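PDB 3FMB: dimeric protein of unknown function and ferredoxin-like fold from Bacteroides fragilis, which is of unknown function but forms a dimer of ferredoxin-like subunits belonging to the stress responsive A/B barrel family. Local coordinates for residues N43-K46 with E47-A51; E81-N84 with L85-K89; D31-V35 with E36-V40. All coordinates share one frame; numbering follows the deposited sequence.

Interaction 1 of 3, residues N43-K46 with E47-A51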
ATOM      1  N   ASN A  43     -15.244  -7.927   3.403  1.00 28.33           N
ATOM      2  CA  ASN A  43     -15.414  -9.180   2.665  1.00 27.62           C
ATOM      3  C   ASN A  43     -16.048  -8.932   1.289  1.00 27.86           C
ATOM      4  O   ASN A  43     -15.554  -9.423   0.264  1.00 27.28           O
ATOM      5  CB  ASN A  43     -16.234 -10.198   3.483  1.00 27.83           C
ATOM      6  CG  ASN A  43     -15.449 -10.827   4.642  1.00 30.78           C
ATOM      7  OD1 ASN A  43     -14.239 -10.878   4.623  1.00 29.22           O
ATOM      8  ND2 ASN A  43     -16.170 -11.339   5.637  1.00 30.07           N
ATOM      9  N   SER A  44     -17.116  -8.152   1.243  1.00 27.04           N
ATOM     10  CA  SER A  44     -17.797  -7.907  -0.023  1.00 28.18           C
ATOM     11  C   SER A  44     -16.881  -7.222  -1.054  1.00 28.05           C
ATOM     12  O   SER A  44     -16.860  -7.613  -2.226  1.00 29.11           O
ATOM     13  CB  SER A  44     -19.071  -7.085   0.181  1.00 29.24           C
ATOM     14  OG  SER A  44     -20.023  -7.866   0.847  1.00 36.85           O
ATOM     15  N   PHE A  45     -16.131  -6.217  -0.595  1.00 28.23           N
ATOM     16  CA  PHE A  45     -15.158  -5.481  -1.415  1.00 26.60           C
ATOM     17  C   PHE A  45     -14.065  -6.405  -1.928  1.00 28.75           C
ATOM     18  O   PHE A  45     -13.788  -6.408  -3.098  1.00 26.55           O
ATOM     19  CB  PHE A  45     -14.528  -4.363  -0.606  1.00 28.62           C
ATOM     20  CG  PHE A  45     -13.531  -3.545  -1.381  1.00 27.37           C
ATOM     21  CD1 PHE A  45     -13.966  -2.670  -2.383  1.00 27.00           C
ATOM     22  CD2 PHE A  45     -12.172  -3.659  -1.150  1.00 25.95           C
ATOM     23  CE1 PHE A  45     -13.058  -1.902  -3.098  1.00 26.32           C
ATOM     24  CE2 PHE A  45     -11.257  -2.868  -1.888  1.00 24.26           C
ATOM     25  CZ  PHE A  45     -11.739  -2.007  -2.856  1.00 26.70           C
ATOM     26  N   LYS A  46     -13.486  -7.212  -1.043  1.00 27.84           N
ATOM     27  CA  LYS A  46     -12.435  -8.174  -1.439  1.00 28.43           C
ATOM     28  C   LYS A  46     -12.937  -9.094  -2.551  1.00 28.78           C
ATOM     29  O   LYS A  46     -12.250  -9.261  -3.560  1.00 29.14           O
ATOM     30  CB  LYS A  46     -11.980  -9.016  -0.253  1.00 29.19           C
ATOM     31  CG  LYS A  46     -11.029 -10.183  -0.577  1.00 27.85           C
ATOM     32  CD  LYS A  46     -10.455 -10.734   0.726  1.00 31.81           C
ATOM     33  CE  LYS A  46      -9.712 -12.008   0.536  1.00 33.29           C
ATOM     34  NZ  LYS A  46      -8.546 -11.702  -0.197  1.00 33.66           N
ATOM     35  N   GLU A  47     -14.119  -9.678  -2.355  0.50 27.60           N
ATOM     36  CA  GLU A  47     -14.730 -10.563  -3.353  0.50 29.33           C
ATOM     37  C   GLU A  47     -14.957  -9.860  -4.690  0.50 26.95           C
ATOM     38  O   GLU A  47     -14.706 -10.446  -5.741  0.50 26.71           O
ATOM     39  CB  GLU A  47     -16.066 -11.111  -2.838  0.50 29.12           C
ATOM     40  CG  GLU A  47     -16.699 -12.180  -3.719  0.50 28.08           C
ATOM     41  CD  GLU A  47     -18.144 -12.483  -3.329  0.50 34.09           C
ATOM     42  OE1 GLU A  47     -18.451 -13.665  -3.070  0.50 44.44           O
ATOM     43  OE2 GLU A  47     -18.975 -11.538  -3.280  0.50 44.24           O
ATOM     44  N   ALA A  48     -15.446  -8.622  -4.637  1.00 27.72           N
ATOM     45  CA  ALA A  48     -15.792  -7.856  -5.844  1.00 29.55           C
ATOM     46  C   ALA A  48     -14.540  -7.482  -6.640  1.00 27.53           C
ATOM     47  O   ALA A  48     -14.528  -7.618  -7.869  1.00 25.96           O
ATOM     48  CB  ALA A  48     -16.614  -6.595  -5.476  1.00 27.51           C
ATOM     49  N   ILE A  49     -13.501  -7.022  -5.940  1.00 26.97           N
ATOM     50  CA  ILE A  49     -12.228  -6.683  -6.593  1.00 26.90           C
ATOM     51  C   ILE A  49     -11.566  -7.898  -7.219  1.00 28.89           C
ATOM     52  O   ILE A  49     -11.082  -7.856  -8.363  1.00 27.46           O
ATOM     53  CB  ILE A  49     -11.249  -5.989  -5.628  1.00 27.13           C
ATOM     54  CG1 ILE A  49     -11.799  -4.601  -5.219  1.00 24.99           C
ATOM     55  CG2 ILE A  49      -9.844  -5.875  -6.282  1.00 26.71           C
ATOM     56  CD1 ILE A  49     -11.914  -3.507  -6.376  1.00 24.54           C
ATOM     57  N   GLU A  50     -11.571  -9.007  -6.491  1.00 31.14           N
ATOM     58  CA  GLU A  50     -10.889 -10.197  -6.939  1.00 33.20           C
ATOM     59  C   GLU A  50     -11.598 -10.888  -8.137  1.00 31.99           C
ATOM     60  O   GLU A  50     -10.958 -11.626  -8.859  1.00 33.21           O
ATOM     61  CB  GLU A  50     -10.587 -11.106  -5.731  1.00 34.09           C
ATOM     62  CG  GLU A  50      -9.513 -10.415  -4.835  1.00 32.66           C
ATOM     63  CD  GLU A  50      -9.010 -11.230  -3.640  1.00 41.29           C
ATOM     64  OE1 GLU A  50      -9.666 -12.220  -3.289  1.00 31.91           O
ATOM     65  OE2 GLU A  50      -7.939 -10.878  -3.059  1.00 33.60           O
ATOM     66  N   ALA A  51     -12.866 -10.553  -8.387  1.00 31.29           N
ATOM     67  CA  ALA A  51     -13.614 -11.011  -9.560  1.00 28.95           C
ATOM     68  C   ALA A  51     -13.354 -10.179 -10.827  1.00 28.28           C
ATOM     69  O   ALA A  51     -13.781 -10.562 -11.918  1.00 28.78           O
ATOM     70  CB  ALA A  51     -15.109 -11.039  -9.276  1.00 28.74           C
TER
HETATM   71  O   HOH W   1     -19.023  -8.700  -3.511  1.00 34.52           O
HETATM   72  O   HOH W   2     -20.328 -10.596  -1.210  1.00 57.20           O
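The ring of Phe45 receives Ile49 CG1 over one face: the methylene lies 3.7 Å from the ring centroid and 18° off the normal, a CH-pi contact shifted toward the rim. Of the ring atoms, Phe45 CZ lies nearest to Ile49 CG1, at 3.5 Å, and Ile49 CD1 reaches the same end of the ring. With CG anti to the backbone N (chi1 -179°), Phe45 leans along the helix into this position, while beyond the pair Ile76 and Leu78 of strand 76-82 touch Phe45 and Ile49 respectively. The second flat group, the carboxylate of Glu50, takes Lys46 NZ on the syn side of OE2, at 3.0 Å but 33° out of its plane; the bond from Lys46 NZ to Glu50 OE1 is weak. Both charged ends are also tied to strand 61-66, Lys46 NZ to Val64 O and Glu50 OE2 to Val64 N, which fixes the salt bridge against that strand's backbone. Main-chain bonds from Glu47 N to Asn43 O and from Ile49 N to Phe45 O establish the i to i+4 spacing. Such pairings mark an amphipathic alpha-helix packed on the antiparallel sheet of a ferredoxin-like fold.

Interaction 2 of 3, residues E81-N84 with L85-K89; sequences EFDN and LDDVK. With EDO (1,2-ethanediol), chain F.
Phe82, the last residue of strand 76-82, meets the helix that follows through its ring: Val88 CA stands over the centre of one face, 4.2 Å from the centroid and 8° off the normal, a CH-pi contact. Val88 CG2 adds an apolar touch at 3.5 Å from Phe82 CD1, the two side chains crossing at about a right angle. His23 of strand 21-29 touches both. Asp83 OD2 then lies 3.9 Å from Asp87 OD2; this approach of like charges is probably eased by the salt bridge of Asp83 to Arg60, and a water links Asp83 N to Asp87 OD2. Asn84 occupies the N-cap position at the end of the short link from strand 76-82 to helix 85-93 of the ferredoxin-like fold. Its CG sits between the backbone N and the carbonyl carbon (chi1 56°), which brings OD1 over the start of the first turn to accept from Asp87 N at 2.9 Å, nearly in line with the side-chain C=O. Asn84 ND2 is joined to Asp87 OD1 through another water, and the amide and carboxylate planes are 51° apart. The main-chain O of Asn84 receives Val88 N at 3.2 Å, the opening i to i+4 bond of the helix. Farther on, Lys89 NZ donates to O2 of a 1,2-ethanediol, probably from the crystallisation liquor.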
ATOM      1  N   GLU A  81      -1.028  -4.559 -10.286  1.00 25.36           N
ATOM      2  CA  GLU A  81      -0.027  -4.292 -11.310  1.00 27.10           C
ATOM      3  C   GLU A  81      -0.704  -4.067 -12.664  1.00 27.38           C
ATOM      4  O   GLU A  81      -1.641  -4.780 -13.035  1.00 26.99           O
ATOM      5  CB  GLU A  81       0.987  -5.448 -11.417  1.00 26.39           C
ATOM      6  CG  GLU A  81       1.850  -5.596 -10.135  1.00 26.90           C
ATOM      7  CD  GLU A  81       2.736  -6.817 -10.108  1.00 32.57           C
ATOM      8  OE1 GLU A  81       2.850  -7.512 -11.133  1.00 31.04           O
ATOM      9  OE2 GLU A  81       3.336  -7.076  -9.052  1.00 31.08           O
ATOM     10  N   PHE A  82      -0.186  -3.075 -13.400  1.00 28.83           N
ATOM     11  CA  PHE A  82      -0.659  -2.703 -14.749  1.00 27.08           C
ATOM     12  C   PHE A  82       0.559  -2.353 -15.607  1.00 28.44           C
ATOM     13  O   PHE A  82       1.649  -2.118 -15.088  1.00 28.83           O
ATOM     14  CB  PHE A  82      -1.603  -1.487 -14.699  1.00 24.05           C
ATOM     15  CG  PHE A  82      -2.847  -1.710 -13.876  1.00 27.30           C
ATOM     16  CD1 PHE A  82      -2.853  -1.465 -12.502  1.00 25.27           C
ATOM     17  CD2 PHE A  82      -4.024  -2.135 -14.489  1.00 27.54           C
ATOM     18  CE1 PHE A  82      -4.039  -1.674 -11.747  1.00 24.59           C
ATOM     19  CE2 PHE A  82      -5.166  -2.360 -13.776  1.00 26.31           C
ATOM     20  CZ  PHE A  82      -5.201  -2.124 -12.403  1.00 25.04           C
ATOM     21  N   ASP A  83       0.361  -2.270 -16.911  1.00 29.60           N
ATOM     22  CA  ASP A  83       1.451  -1.904 -17.822  1.00 29.15           C
ATOM     23  C   ASP A  83       1.834  -0.444 -17.728  1.00 29.43           C
ATOM     24  O   ASP A  83       3.001  -0.094 -17.915  1.00 31.15           O
ATOM     25  CB  ASP A  83       1.055  -2.203 -19.259  1.00 30.39           C
ATOM     26  CG  ASP A  83       0.954  -3.676 -19.537  1.00 32.34           C
ATOM     27  OD1 ASP A  83       1.450  -4.510 -18.744  1.00 36.34           O
ATOM     28  OD2 ASP A  83       0.363  -4.002 -20.570  1.00 39.57           O
ATOM     29  N   ASN A  84       0.853   0.409 -17.462  1.00 29.53           N
ATOM     30  CA  ASN A  84       1.066   1.858 -17.446  1.00 29.47           C
ATOM     31  C   ASN A  84      -0.104   2.582 -16.787  1.00 28.79           C
ATOM     32  O   ASN A  84      -1.120   1.956 -16.456  1.00 26.75           O
ATOM     33  CB  ASN A  84       1.265   2.346 -18.892  1.00 31.28           C
ATOM     34  CG  ASN A  84       0.117   1.963 -19.769  1.00 29.39           C
ATOM     35  OD1 ASN A  84      -1.037   2.317 -19.483  1.00 26.45           O
ATOM     36  ND2 ASN A  84       0.399   1.199 -20.814  1.00 28.00           N
ATOM     37  N   LEU A  85       0.020   3.898 -16.605  1.00 28.77           N
ATOM     38  CA  LEU A  85      -1.035   4.663 -15.923  1.00 27.87           C
ATOM     39  C   LEU A  85      -2.331   4.789 -16.721  1.00 28.21           C
ATOM     40  O   LEU A  85      -3.365   4.994 -16.144  1.00 27.29           O
ATOM     41  CB  LEU A  85      -0.575   6.072 -15.556  1.00 28.30           C
ATOM     42  CG  LEU A  85       0.349   6.276 -14.374  1.00 33.39           C
ATOM     43  CD1 LEU A  85       0.569   7.761 -14.230  1.00 29.27           C
ATOM     44  CD2 LEU A  85      -0.248   5.623 -13.063  1.00 27.07           C
ATOM     45  N   ASP A  86      -2.265   4.701 -18.047  1.00 26.85           N
ATOM     46  CA  ASP A  86      -3.477   4.752 -18.882  1.00 27.08           C
ATOM     47  C   ASP A  86      -4.338   3.536 -18.538  1.00 26.21           C
ATOM     48  O   ASP A  86      -5.569   3.626 -18.405  1.00 24.77           O
ATOM     49  CB  ASP A  86      -3.113   4.730 -20.372  1.00 25.82           C
ATOM     50  CG  ASP A  86      -2.684   6.099 -20.923  1.00 34.70           C
ATOM     51  OD1 ASP A  86      -2.967   7.173 -20.333  1.00 29.10           O
ATOM     52  OD2 ASP A  86      -2.074   6.100 -22.011  1.00 35.40           O
ATOM     53  N   ASP A  87      -3.677   2.396 -18.354  1.00 26.70           N
ATOM     54  CA  ASP A  87      -4.373   1.162 -17.977  1.00 25.01           C
ATOM     55  C   ASP A  87      -4.947   1.236 -16.559  1.00 24.82           C
ATOM     56  O   ASP A  87      -6.040   0.741 -16.308  1.00 23.59           O
ATOM     57  CB  ASP A  87      -3.452  -0.041 -18.137  1.00 21.88           C
ATOM     58  CG  ASP A  87      -3.231  -0.447 -19.611  1.00 30.44           C
ATOM     59  OD1 ASP A  87      -3.778   0.200 -20.517  1.00 28.66           O
ATOM     60  OD2 ASP A  87      -2.500  -1.429 -19.838  1.00 31.66           O
ATOM     61  N   VAL A  88      -4.204   1.819 -15.615  1.00 26.06           N
ATOM     62  CA  VAL A  88      -4.737   2.052 -14.266  1.00 25.81           C
ATOM     63  C   VAL A  88      -6.042   2.866 -14.348  1.00 26.62           C
ATOM     64  O   VAL A  88      -7.008   2.566 -13.678  1.00 26.88           O
ATOM     65  CB  VAL A  88      -3.713   2.789 -13.353  1.00 27.05           C
ATOM     66  CG1 VAL A  88      -4.337   3.170 -12.014  1.00 27.15           C
ATOM     67  CG2 VAL A  88      -2.457   1.958 -13.180  1.00 26.58           C
ATOM     68  N   LYS A  89      -6.059   3.893 -15.191  1.00 27.86           N
ATOM     69  CA  LYS A  89      -7.209   4.762 -15.314  1.00 26.84           C
ATOM     70  C   LYS A  89      -8.379   4.040 -16.015  1.00 24.30           C
ATOM     71  O   LYS A  89      -9.551   4.212 -15.640  1.00 24.60           O
ATOM     72  CB  LYS A  89      -6.837   6.041 -16.009  1.00 26.39           C
ATOM     73  CG  LYS A  89      -8.052   6.953 -16.282  1.00 36.54           C
ATOM     74  CD  LYS A  89      -7.804   8.442 -16.012  1.00 51.42           C
ATOM     75  CE  LYS A  89      -8.909   9.019 -15.124  1.00 54.83           C
ATOM     76  NZ  LYS A  89      -8.765   8.502 -13.730  1.00 61.08           N
TER
HETATM   77  C1  EDO F 101      -5.440   8.480 -12.015  1.00 42.27           C
HETATM   78  O1  EDO F 101      -5.594   9.277 -10.822  1.00 52.82           O
HETATM   79  C2  EDO F 101      -5.634   6.993 -11.727  1.00 48.50           C
HETATM   80  O2  EDO F 101      -6.855   6.452 -12.320  1.00 54.10           O
HETATM   81  O   HOH W   3      -2.062  -3.481 -17.980  1.00 32.85           O
HETATM   82  O   HOH W   4      -2.048   0.948 -22.492  1.00 40.59           O

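Interaction 3 of 3, residues D31-V35 with E36-V40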
ATOM      1  N   ASP A  31     -14.382   5.069  12.074  1.00 28.18           N
ATOM      2  CA  ASP A  31     -14.219   4.459  13.377  1.00 32.53           C
ATOM      3  C   ASP A  31     -15.540   3.981  13.998  1.00 35.05           C
ATOM      4  O   ASP A  31     -15.597   2.937  14.631  1.00 37.29           O
ATOM      5  CB  ASP A  31     -13.562   5.456  14.334  1.00 32.79           C
ATOM      6  CG  ASP A  31     -12.079   5.600  14.124  1.00 42.67           C
ATOM      7  OD1 ASP A  31     -11.431   4.680  13.566  1.00 41.88           O
ATOM      8  OD2 ASP A  31     -11.546   6.659  14.552  1.00 51.95           O
ATOM      9  N   ASP A  32     -16.600   4.746  13.800  1.00 33.58           N
ATOM     10  CA  ASP A  32     -17.869   4.442  14.432  1.00 35.31           C
ATOM     11  C   ASP A  32     -18.734   3.395  13.720  1.00 33.80           C
ATOM     12  O   ASP A  32     -19.818   3.094  14.186  1.00 33.30           O
ATOM     13  CB  ASP A  32     -18.662   5.747  14.636  1.00 39.12           C
ATOM     14  CG  ASP A  32     -19.105   6.418  13.317  1.00 42.96           C
ATOM     15  OD1 ASP A  32     -18.866   5.918  12.199  1.00 45.03           O
ATOM     16  OD2 ASP A  32     -19.717   7.499  13.407  1.00 53.98           O
ATOM     17  N   VAL A  33     -18.296   2.874  12.580  1.00 30.16           N
ATOM     18  CA  VAL A  33     -19.028   1.803  11.913  1.00 28.62           C
ATOM     19  C   VAL A  33     -18.962   0.558  12.819  1.00 27.54           C
ATOM     20  O   VAL A  33     -17.886   0.198  13.261  1.00 25.21           O
ATOM     21  CB  VAL A  33     -18.481   1.535  10.513  1.00 28.45           C
ATOM     22  CG1 VAL A  33     -19.186   0.362   9.842  1.00 25.73           C
ATOM     23  CG2 VAL A  33     -18.646   2.800   9.659  1.00 25.75           C
ATOM     24  N   PRO A  34     -20.100  -0.080  13.117  1.00 29.35           N
ATOM     25  CA  PRO A  34     -20.018  -1.334  13.914  1.00 30.13           C
ATOM     26  C   PRO A  34     -19.082  -2.351  13.260  1.00 27.21           C
ATOM     27  O   PRO A  34     -19.123  -2.505  12.055  1.00 28.15           O
ATOM     28  CB  PRO A  34     -21.462  -1.844  13.902  1.00 30.22           C
ATOM     29  CG  PRO A  34     -22.293  -0.614  13.661  1.00 33.71           C
ATOM     30  CD  PRO A  34     -21.497   0.291  12.803  1.00 30.59           C
ATOM     31  N   VAL A  35     -18.275  -3.082  14.034  1.00 28.06           N
ATOM     32  CA  VAL A  35     -17.319  -4.029  13.411  1.00 28.12           C
ATOM     33  C   VAL A  35     -17.999  -5.084  12.547  1.00 24.97           C
ATOM     34  O   VAL A  35     -17.424  -5.503  11.568  1.00 28.22           O
ATOM     35  CB  VAL A  35     -16.365  -4.737  14.429  1.00 28.70           C
ATOM     36  CG1 VAL A  35     -15.339  -3.776  14.963  1.00 33.68           C
ATOM     37  CG2 VAL A  35     -17.196  -5.449  15.555  1.00 25.41           C
ATOM     38  N   GLU A  36     -19.230  -5.470  12.864  1.00 23.12           N
ATOM     39  CA  GLU A  36     -19.966  -6.429  12.040  1.00 25.21           C
ATOM     40  C   GLU A  36     -20.180  -5.866  10.650  1.00 25.69           C
ATOM     41  O   GLU A  36     -20.004  -6.594   9.669  1.00 26.86           O
ATOM     42  CB  GLU A  36     -21.326  -6.843  12.644  1.00 29.48           C
ATOM     43  CG  GLU A  36     -21.286  -7.090  14.118  1.00 38.84           C
ATOM     44  CD  GLU A  36     -21.584  -5.800  14.895  1.00 54.02           C
ATOM     45  OE1 GLU A  36     -22.765  -5.320  14.893  1.00 65.20           O
ATOM     46  OE2 GLU A  36     -20.632  -5.259  15.485  1.00 35.74           O
ATOM     47  N   GLU A  37     -20.539  -4.590  10.523  0.50 25.78           N
ATOM     48  CA  GLU A  37     -20.702  -4.014   9.171  0.50 25.43           C
ATOM     49  C   GLU A  37     -19.367  -3.721   8.505  0.50 24.29           C
ATOM     50  O   GLU A  37     -19.250  -3.833   7.280  0.50 25.69           O
ATOM     51  CB  GLU A  37     -21.600  -2.770   9.160  0.50 26.15           C
ATOM     52  CG  GLU A  37     -21.904  -2.220   7.733  0.50 28.13           C
ATOM     53  CD  GLU A  37     -22.691  -3.179   6.840  0.50 29.33           C
ATOM     54  OE1 GLU A  37     -23.444  -4.053   7.373  0.50 33.50           O
ATOM     55  OE2 GLU A  37     -22.588  -3.017   5.597  0.50 35.03           O
ATOM     56  N   LYS A  38     -18.350  -3.341   9.274  1.00 25.07           N
ATOM     57  CA  LYS A  38     -17.014  -3.234   8.700  1.00 25.82           C
ATOM     58  C   LYS A  38     -16.599  -4.526   8.019  1.00 28.01           C
ATOM     59  O   LYS A  38     -16.152  -4.501   6.860  1.00 26.41           O
ATOM     60  CB  LYS A  38     -15.964  -2.886   9.746  1.00 25.77           C
ATOM     61  CG  LYS A  38     -16.023  -1.460  10.230  1.00 27.06           C
ATOM     62  CD  LYS A  38     -14.788  -1.152  11.082  1.00 28.16           C
ATOM     63  CE  LYS A  38     -14.846   0.241  11.636  1.00 31.47           C
ATOM     64  NZ  LYS A  38     -13.857   0.450  12.702  1.00 31.60           N
ATOM     65  N   LEU A  39     -16.828  -5.638   8.710  1.00 26.09           N
ATOM     66  CA  LEU A  39     -16.477  -6.953   8.178  1.00 25.95           C
ATOM     67  C   LEU A  39     -17.243  -7.319   6.899  1.00 26.50           C
ATOM     68  O   LEU A  39     -16.657  -7.852   5.969  1.00 27.07           O
ATOM     69  CB  LEU A  39     -16.641  -8.025   9.253  1.00 27.89           C
ATOM     70  CG  LEU A  39     -16.229  -9.445   8.854  1.00 25.46           C
ATOM     71  CD1 LEU A  39     -14.752  -9.463   8.427  1.00 24.42           C
ATOM     72  CD2 LEU A  39     -16.494 -10.407   9.994  1.00 26.40           C
ATOM     73  N   VAL A  40     -18.553  -7.046   6.871  1.00 27.01           N
ATOM     74  CA  VAL A  40     -19.384  -7.311   5.711  1.00 26.33           C
ATOM     75  C   VAL A  40     -18.860  -6.534   4.509  1.00 24.12           C
ATOM     76  O   VAL A  40     -18.684  -7.093   3.424  1.00 25.34           O
ATOM     77  CB  VAL A  40     -20.885  -6.964   5.980  1.00 23.52           C
ATOM     78  CG1 VAL A  40     -21.711  -6.872   4.645  1.00 26.40           C
ATOM     79  CG2 VAL A  40     -21.490  -7.979   6.994  1.00 23.14           C
TER
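Pro34 O accepts from Lys38 N at 3.0 Å with 169° at the hydrogen, which sets the first full turn of helix 35-50; Pro34 itself stands at the N-cap. Its backbone is extended, whereas that of Val35 is already helical, so the chain changes course between these two residues. A second, weak bond reaches Pro34 O from Glu37 N, and Leu39 N to Val35 O carries the helical pattern on by one residue. Among the side chains, Lys38 does most of the bridging. Its CG lies anti to the carbonyl carbon (chi1 -73°) and the rest of the chain is extended, so that the methylenes run back from the helix alongside Val33. Lys38 CG meets Val33 CG1 at 3.7 Å, and Lys38 CE passes Val33 O at 3.4 Å. Val33 is the buried member of this group, and its CG1 also approaches Glu37 CB. Farther along, Lys38 NZ comes to 3.6 Å from Asp31 O. Glu36, bent at chi2 (90°), folds its carboxylate back toward the loop: Glu36 OE1 lies 3.8 Å from Pro34 CB and Glu36 OE2 3.4 Å from Val35 CG2, a conformation that may partly reflect a crystal contact. Chemically, then, main-chain bonds and aliphatic contact join loop to helix, without an ion pair: Lys38 NZ and Asp31 OD1 remain 5.0 Å apart, though their opposite charges may still attract weakly across the gap.

How the interactions relate
Interactions 3 and 1 both belong to helix 35-50, the former at its N-terminal start and the latter in its C-terminal half, with centres 16 Å apart. Interaction 2 starts a different helix, 85-93, on the opposite side of the chain's centre from interaction 3, about 32 Å away between centres. Burial varies accordingly: interactions 1 and 2 are partly buried, each setting an aromatic ring against an aliphatic residue, whereas interaction 3 is a surface contact without a ring. The two helix starts also differ in chemistry, an asparagine side chain capping one and a proline preceding the other. A salt bridge between the paired segments occurs in interaction 1 alone.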